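PDB 5XDC: thermophilic dibenzothiophene desulfurization enzyme C from Paenibacillus sp. A11-2, which probably catalyses the FMNH2-dependent oxidation of dibenzothiophene by molecular oxygen, first to the 5-oxide and then to the 5,5-dioxide. Local coordinates for residues Arg139-Pro144 / Phe171-Arg176; Tyr150-Thr155 / Val215-Val220. One frame throughout, in Å; residues are numbered along the deposited sequence.

Interaction 1: residues Arg139-Pro144 / Phe171-Arg176; sequences RVTATP and FAVTSR
V140 holds CG1 anti to its own N (chi1 179°), and this turn carries the methyl to A172, with V140 CG1 3.9 Å from A172 CB. In V173 a chi1 of -73° lodges CG2 between the residue's N and its carbonyl carbon, and V173 CG2 therefore comes within 3.3 Å of V140 O. The same oxygen accepts the first rung of the ladder, V173 N to V140 O at 3.0 Å, with the donor in the carbonyl plane. The return bond is shorter, A142 N to V173 O at 2.7 Å, and here the donor rises well above the plane of the acceptor. A third, S175 N to A142 O at 2.9 Å, is met from above in the same manner. CA-H groups of T141 and T174 lean on these acceptors as well, V173 O and A142 O respectively. Side chains touch on both faces: A142 CB meets A172 CB at 3.8 Å, and on the other face T141 CB lies 3.9 Å from S175 CB. Further along, the ring of P144 sets CD against S175 O at 3.3 Å. T174 turns its hydroxyl out of this pair, to G180 O and R183 N. The short strand axes diverge by 55°, a strong twist for neighbours in a sheet. With T141 bridged to V173 and A142 to T174, this is a parallel beta pair whose connection contains strands but no helix, within the beta-rich middle domain of the acyl-CoA dehydrogenase fold.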
ATOM      1  N   ARG B 139      30.332  25.264  -3.914  1.00 36.28           N
ATOM      2  CA  ARG B 139      31.287  25.810  -2.962  1.00 38.93           C
ATOM      3  C   ARG B 139      32.725  25.713  -3.455  1.00 30.78           C
ATOM      4  O   ARG B 139      33.588  26.432  -2.945  1.00 35.12           O
ATOM      5  CB  ARG B 139      31.157  25.090  -1.615  1.00 45.35           C
ATOM      6  N   VAL B 140      33.007  24.862  -4.434  1.00 32.44           N
ATOM      7  CA  VAL B 140      34.382  24.561  -4.821  1.00 22.70           C
ATOM      8  C   VAL B 140      34.655  25.203  -6.172  1.00 21.73           C
ATOM      9  O   VAL B 140      34.004  24.878  -7.173  1.00 22.19           O
ATOM     10  CB  VAL B 140      34.638  23.050  -4.857  1.00 25.73           C
ATOM     11  CG1 VAL B 140      36.080  22.770  -5.284  1.00 23.04           C
ATOM     12  CG2 VAL B 140      34.362  22.441  -3.479  1.00 31.48           C
ATOM     13  N   THR B 141      35.631  26.100  -6.200  1.00 22.58           N
ATOM     14  CA  THR B 141      35.932  26.881  -7.385  1.00 18.75           C
ATOM     15  C   THR B 141      37.251  26.433  -8.002  1.00 16.34           C
ATOM     16  O   THR B 141      38.120  25.879  -7.327  1.00 17.86           O
ATOM     17  CB  THR B 141      36.003  28.369  -7.057  1.00 23.58           C
ATOM     18  OG1 THR B 141      37.032  28.593  -6.090  1.00 22.42           O
ATOM     19  CG2 THR B 141      34.662  28.839  -6.503  1.00 27.75           C
ATOM     20  N   ALA B 142      37.365  26.665  -9.305  1.00 21.05           N
ATOM     21  CA  ALA B 142      38.570  26.371 -10.076  1.00 20.09           C
ATOM     22  C   ALA B 142      39.041  27.666 -10.721  1.00 17.42           C
ATOM     23  O   ALA B 142      38.373  28.190 -11.617  1.00 20.78           O
ATOM     24  CB  ALA B 142      38.285  25.301 -11.128  1.00 16.59           C
ATOM     25  N   THR B 143      40.185  28.185 -10.263  1.00 19.61           N
ATOM     26  CA  THR B 143      40.743  29.421 -10.807  1.00 18.59           C
ATOM     27  C   THR B 143      41.827  29.080 -11.820  1.00 15.01           C
ATOM     28  O   THR B 143      42.759  28.335 -11.483  1.00 17.16           O
ATOM     29  CB  THR B 143      41.310  30.288  -9.689  1.00 27.07           C
ATOM     30  OG1 THR B 143      40.270  30.603  -8.757  1.00 24.25           O
ATOM     31  CG2 THR B 143      41.879  31.583 -10.240  1.00 24.10           C
ATOM     32  N   PRO B 144      41.750  29.555 -13.058  1.00 19.15           N
ATOM     33  CA  PRO B 144      42.758  29.154 -14.048  1.00 19.65           C
ATOM     34  C   PRO B 144      44.123  29.752 -13.751  1.00 22.34           C
ATOM     35  O   PRO B 144      44.243  30.917 -13.361  1.00 23.24           O
ATOM     36  CB  PRO B 144      42.196  29.688 -15.369  1.00 20.93           C
ATOM     37  CG  PRO B 144      41.275  30.783 -14.981  1.00 31.33           C
ATOM     38  CD  PRO B 144      40.699  30.398 -13.653  1.00 25.17           C
ATOM     39  N   PHE B 171      35.247  17.732  -8.865  1.00 13.89           N
ATOM     40  CA  PHE B 171      34.460  18.671  -9.651  1.00 13.74           C
ATOM     41  C   PHE B 171      34.551  20.059  -9.042  1.00 14.42           C
ATOM     42  O   PHE B 171      34.503  20.208  -7.817  1.00 17.72           O
ATOM     43  CB  PHE B 171      33.000  18.243  -9.710  1.00 19.75           C
ATOM     44  CG  PHE B 171      32.775  16.973 -10.473  1.00 14.70           C
ATOM     45  CD1 PHE B 171      32.942  15.748  -9.865  1.00 17.56           C
ATOM     46  CD2 PHE B 171      32.377  17.009 -11.791  1.00 18.88           C
ATOM     47  CE1 PHE B 171      32.735  14.573 -10.569  1.00 19.68           C
ATOM     48  CE2 PHE B 171      32.172  15.827 -12.494  1.00 16.77           C
ATOM     49  CZ  PHE B 171      32.343  14.622 -11.874  1.00 16.72           C
ATOM     50  N   ALA B 172      34.652  21.073  -9.900  1.00 17.53           N
ATOM     51  CA  ALA B 172      34.715  22.461  -9.457  1.00 20.67           C
ATOM     52  C   ALA B 172      34.122  23.349 -10.536  1.00 17.23           C
ATOM     53  O   ALA B 172      33.943  22.929 -11.683  1.00 21.03           O
ATOM     54  CB  ALA B 172      36.153  22.888  -9.140  1.00 18.77           C
ATOM     55  N   VAL B 173      33.801  24.590 -10.161  1.00 19.32           N
ATOM     56  CA  VAL B 173      33.254  25.575 -11.091  1.00 15.86           C
ATOM     57  C   VAL B 173      34.290  26.661 -11.325  1.00 18.57           C
ATOM     58  O   VAL B 173      34.885  27.176 -10.370  1.00 22.67           O
ATOM     59  CB  VAL B 173      31.944  26.195 -10.580  1.00 26.49           C
ATOM     60  CG1 VAL B 173      30.836  25.180 -10.687  1.00 31.85           C
ATOM     61  CG2 VAL B 173      32.107  26.691  -9.148  1.00 27.43           C
ATOM     62  N   THR B 174      34.474  27.036 -12.584  1.00 20.62           N
ATOM     63  CA  THR B 174      35.474  28.038 -12.904  1.00 22.99           C
ATOM     64  C   THR B 174      35.115  29.379 -12.280  1.00 24.89           C
ATOM     65  O   THR B 174      33.942  29.761 -12.203  1.00 24.53           O
ATOM     66  CB  THR B 174      35.633  28.200 -14.417  1.00 22.19           C
ATOM     67  OG1 THR B 174      34.387  28.596 -15.005  1.00 24.13           O
ATOM     68  CG2 THR B 174      36.141  26.915 -15.060  1.00 22.71           C
ATOM     69  N   SER B 175      36.152  30.088 -11.839  1.00 25.76           N
ATOM     70  CA  SER B 175      36.045  31.385 -11.197  1.00 25.28           C
ATOM     71  C   SER B 175      37.231  32.237 -11.633  1.00 27.44           C
ATOM     72  O   SER B 175      38.328  31.723 -11.866  1.00 25.64           O
ATOM     73  CB  SER B 175      36.027  31.247  -9.671  1.00 29.77           C
ATOM     74  OG  SER B 175      35.996  32.516  -9.044  1.00 42.16           O
ATOM     75  N   ARG B 176      37.004  33.549 -11.734  1.00 28.48           N
ATOM     76  CA  ARG B 176      38.038  34.473 -12.204  1.00 33.64           C
ATOM     77  C   ARG B 176      38.639  33.972 -13.513  1.00 30.09           C
ATOM     78  O   ARG B 176      39.852  33.996 -13.715  1.00 28.47           O
ATOM     79  CB  ARG B 176      39.115  34.669 -11.134  1.00 31.84           C
ATOM     80  CG  ARG B 176      38.552  35.206  -9.828  1.00 43.98           C
ATOM     81  CD  ARG B 176      39.599  35.321  -8.733  1.00 55.01           C
ATOM     82  NE  ARG B 176      39.030  35.892  -7.513  1.00 80.57           N
ATOM     83  CZ  ARG B 176      38.326  35.206  -6.615  1.00 90.68           C
ATOM     84  NH1 ARG B 176      38.094  33.907  -6.786  1.00 80.76           N
ATOM     85  NH2 ARG B 176      37.848  35.821  -5.540  1.00 73.30           N
TER

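Interaction 2: residues Tyr150-Thr155 / Val215-Val220; sequences YEINGT and VTFSGV
The ring of F217 receives G154 O at its edge, in the ring plane, with CD1 of F217 3.5 Å from that oxygen. I152 lies alongside and approaches the ring obliquely, its CG2 3.8 Å from F217 CG, while V170 touches the same phenylalanine from strand 167-174. The second flat group is the amide of N153, whose two ends do different work. Its ND2 gives E151 OE1 a nearly straight bond of 2.8 Å; OE1 lies in the amide plane and is approached on its anti side, somewhat out of the carboxylate plane. Its OD1 takes G219 N at 2.9 Å, from a donor standing 44° out of the amide plane. A chi1 of -71°, with CG beside the backbone N, brings the amide back to G219 although the CB bond points away from 215-220. With an alanine here the amide is gone, and G219 N would probably lose this acceptor while the E151 carboxylate is left free to turn. Between the backbones, I152 and V220 exchange two bonds, I152 N to V220 O at 2.7 Å and V220 N to I152 O at 3.0 Å. G219 and V220 both face I152, a G1 beta bulge, and the positive phi of G219 suits glycine. Beyond the register shift, G154 and F217 form another hydrogen-bonded pair, and T155 OG1 and T216 OG1 share a hydrogen bond of 2.9 Å; T216 OG1 also bonds N199. Chemically, then, a side-chain amide bridges the G219 backbone of the bulge and the E151 carboxylate, which is likely to polarise it and make OD1 a stronger acceptor.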
ATOM      1  N   TYR B 150      44.496  24.421 -12.994  1.00 14.90           N
ATOM      2  CA  TYR B 150      43.478  25.115 -12.221  1.00 16.82           C
ATOM      3  C   TYR B 150      43.819  24.997 -10.747  1.00 18.86           C
ATOM      4  O   TYR B 150      44.313  23.961 -10.292  1.00 19.66           O
ATOM      5  CB  TYR B 150      42.069  24.543 -12.469  1.00 17.26           C
ATOM      6  CG  TYR B 150      41.420  25.038 -13.737  1.00 17.57           C
ATOM      7  CD1 TYR B 150      40.736  26.242 -13.757  1.00 21.30           C
ATOM      8  CD2 TYR B 150      41.505  24.316 -14.924  1.00 23.62           C
ATOM      9  CE1 TYR B 150      40.147  26.713 -14.909  1.00 27.05           C
ATOM     10  CE2 TYR B 150      40.906  24.786 -16.089  1.00 25.86           C
ATOM     11  CZ  TYR B 150      40.241  25.984 -16.072  1.00 29.58           C
ATOM     12  OH  TYR B 150      39.646  26.468 -17.213  1.00 50.13           O
ATOM     13  N   GLU B 151      43.554  26.064 -10.005  1.00 17.45           N
ATOM     14  CA  GLU B 151      43.699  26.051  -8.560  1.00 17.90           C
ATOM     15  C   GLU B 151      42.316  25.845  -7.958  1.00 16.97           C
ATOM     16  O   GLU B 151      41.393  26.615  -8.247  1.00 17.86           O
ATOM     17  CB  GLU B 151      44.325  27.346  -8.047  1.00 18.26           C
ATOM     18  CG  GLU B 151      44.632  27.282  -6.548  1.00 21.20           C
ATOM     19  CD  GLU B 151      44.979  28.631  -5.969  1.00 29.11           C
ATOM     20  OE1 GLU B 151      44.297  29.067  -5.023  1.00 25.90           O
ATOM     21  OE2 GLU B 151      45.924  29.269  -6.470  1.00 23.83           O
ATOM     22  N   ILE B 152      42.185  24.806  -7.129  1.00 17.37           N
ATOM     23  CA  ILE B 152      40.907  24.398  -6.549  1.00 18.49           C
ATOM     24  C   ILE B 152      40.853  24.871  -5.107  1.00 12.68           C
ATOM     25  O   ILE B 152      41.777  24.610  -4.330  1.00 15.39           O
ATOM     26  CB  ILE B 152      40.719  22.873  -6.609  1.00 20.01           C
ATOM     27  CG1 ILE B 152      41.025  22.335  -8.003  1.00 24.33           C
ATOM     28  CG2 ILE B 152      39.307  22.502  -6.172  1.00 23.21           C
ATOM     29  CD1 ILE B 152      40.166  22.914  -9.075  1.00 19.55           C
ATOM     30  N   ASN B 153      39.730  25.502  -4.728  1.00 16.62           N
ATOM     31  CA  ASN B 153      39.522  25.977  -3.367  1.00 17.36           C
ATOM     32  C   ASN B 153      38.090  25.717  -2.920  1.00 13.10           C
ATOM     33  O   ASN B 153      37.144  25.987  -3.663  1.00 19.47           O
ATOM     34  CB  ASN B 153      39.790  27.473  -3.239  1.00 19.06           C
ATOM     35  CG  ASN B 153      41.250  27.803  -3.349  1.00 17.10           C
ATOM     36  OD1 ASN B 153      42.020  27.552  -2.424  1.00 19.78           O
ATOM     37  ND2 ASN B 153      41.640  28.365  -4.485  1.00 21.82           N
ATOM     38  N   GLY B 154      37.943  25.241  -1.693  1.00 20.20           N
ATOM     39  CA  GLY B 154      36.642  25.086  -1.070  1.00 22.54           C
ATOM     40  C   GLY B 154      36.499  23.730  -0.405  1.00 21.07           C
ATOM     41  O   GLY B 154      37.335  22.841  -0.537  1.00 17.71           O
ATOM     42  N   THR B 155      35.405  23.599   0.338  1.00 19.04           N
ATOM     43  CA  THR B 155      35.074  22.362   1.036  1.00 15.33           C
ATOM     44  C   THR B 155      33.871  21.728   0.351  1.00 19.89           C
ATOM     45  O   THR B 155      32.821  22.370   0.202  1.00 22.60           O
ATOM     46  CB  THR B 155      34.810  22.620   2.516  1.00 19.47           C
ATOM     47  OG1 THR B 155      36.016  23.100   3.123  1.00 18.95           O
ATOM     48  CG2 THR B 155      34.383  21.338   3.223  1.00 18.25           C
ATOM     49  N   VAL B 215      35.659  16.964   1.896  1.00 15.79           N
ATOM     50  CA  VAL B 215      37.047  17.125   1.480  1.00 14.17           C
ATOM     51  C   VAL B 215      37.282  18.611   1.299  1.00 13.66           C
ATOM     52  O   VAL B 215      36.495  19.291   0.632  1.00 15.76           O
ATOM     53  CB  VAL B 215      37.359  16.372   0.172  1.00 16.37           C
ATOM     54  CG1 VAL B 215      38.777  16.710  -0.325  1.00 18.22           C
ATOM     55  CG2 VAL B 215      37.208  14.879   0.370  1.00 16.83           C
ATOM     56  N   THR B 216      38.360  19.119   1.893  1.00 15.62           N
ATOM     57  CA  THR B 216      38.692  20.529   1.819  1.00 14.50           C
ATOM     58  C   THR B 216      39.873  20.694   0.881  1.00 13.96           C
ATOM     59  O   THR B 216      40.893  20.011   1.045  1.00 16.39           O
ATOM     60  CB  THR B 216      39.032  21.102   3.199  1.00 19.49           C
ATOM     61  OG1 THR B 216      37.867  21.021   4.044  1.00 18.15           O
ATOM     62  CG2 THR B 216      39.448  22.565   3.073  1.00 19.75           C
ATOM     63  N   PHE B 217      39.708  21.559  -0.113  1.00 16.35           N
ATOM     64  CA  PHE B 217      40.759  21.881  -1.074  1.00 14.76           C
ATOM     65  C   PHE B 217      41.320  23.251  -0.720  1.00 16.95           C
ATOM     66  O   PHE B 217      40.596  24.252  -0.786  1.00 16.32           O
ATOM     67  CB  PHE B 217      40.213  21.890  -2.505  1.00 17.61           C
ATOM     68  CG  PHE B 217      39.618  20.576  -2.942  1.00 15.61           C
ATOM     69  CD1 PHE B 217      38.315  20.254  -2.628  1.00 17.89           C
ATOM     70  CD2 PHE B 217      40.371  19.662  -3.665  1.00 20.07           C
ATOM     71  CE1 PHE B 217      37.769  19.049  -3.026  1.00 18.99           C
ATOM     72  CE2 PHE B 217      39.828  18.445  -4.063  1.00 19.96           C
ATOM     73  CZ  PHE B 217      38.530  18.140  -3.740  1.00 19.37           C
ATOM     74  N   SER B 218      42.599  23.297  -0.352  1.00 18.54           N
ATOM     75  CA  SER B 218      43.285  24.551  -0.056  1.00 17.65           C
ATOM     76  C   SER B 218      44.381  24.790  -1.092  1.00 16.55           C
ATOM     77  O   SER B 218      45.482  24.260  -0.962  1.00 18.18           O
ATOM     78  CB  SER B 218      43.869  24.510   1.350  1.00 23.11           C
ATOM     79  OG  SER B 218      42.832  24.429   2.301  1.00 28.80           O
ATOM     80  N   GLY B 219      44.077  25.604  -2.096  1.00 18.06           N
ATOM     81  CA  GLY B 219      45.064  25.920  -3.118  1.00 20.11           C
ATOM     82  C   GLY B 219      45.565  24.698  -3.858  1.00 17.88           C
ATOM     83  O   GLY B 219      46.755  24.608  -4.184  1.00 18.56           O
ATOM     84  N   VAL B 220      44.673  23.755  -4.144  1.00 16.76           N
ATOM     85  CA  VAL B 220      45.053  22.496  -4.774  1.00 14.91           C
ATOM     86  C   VAL B 220      45.249  22.736  -6.264  1.00 14.84           C
ATOM     87  O   VAL B 220      44.343  23.215  -6.951  1.00 16.69           O
ATOM     88  CB  VAL B 220      43.982  21.422  -4.517  1.00 16.76           C
ATOM     89  CG1 VAL B 220      44.210  20.196  -5.352  1.00 17.89           C
ATOM     90  CG2 VAL B 220      44.013  21.041  -3.053  1.00 14.94           C
TER

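How the interactions relate
The centres of interactions 1 and 2 lie 9 Å apart. The I152-V220 end of interaction 2 shares the mixed sheet of interaction 1; past the corner at G154 its T155-T216 end belongs to a second sheet. Strand 150-153 follows strand 141-144 in the chain and pairs antiparallel with it, through probable hydrogen bonds between T143 O and E151 N (2.8 Å) and between T141 N and N153 O (3.0 Å). V140 CG1 packs 3.4 Å from I152 CG2. Both contacts lie off the indole pocket: the side chains of F171 and V215 are about 13 and 12 Å from the bound indole. The F171 side chain is about 4 Å from that of FMN-binding S129, although no FMN is bound here.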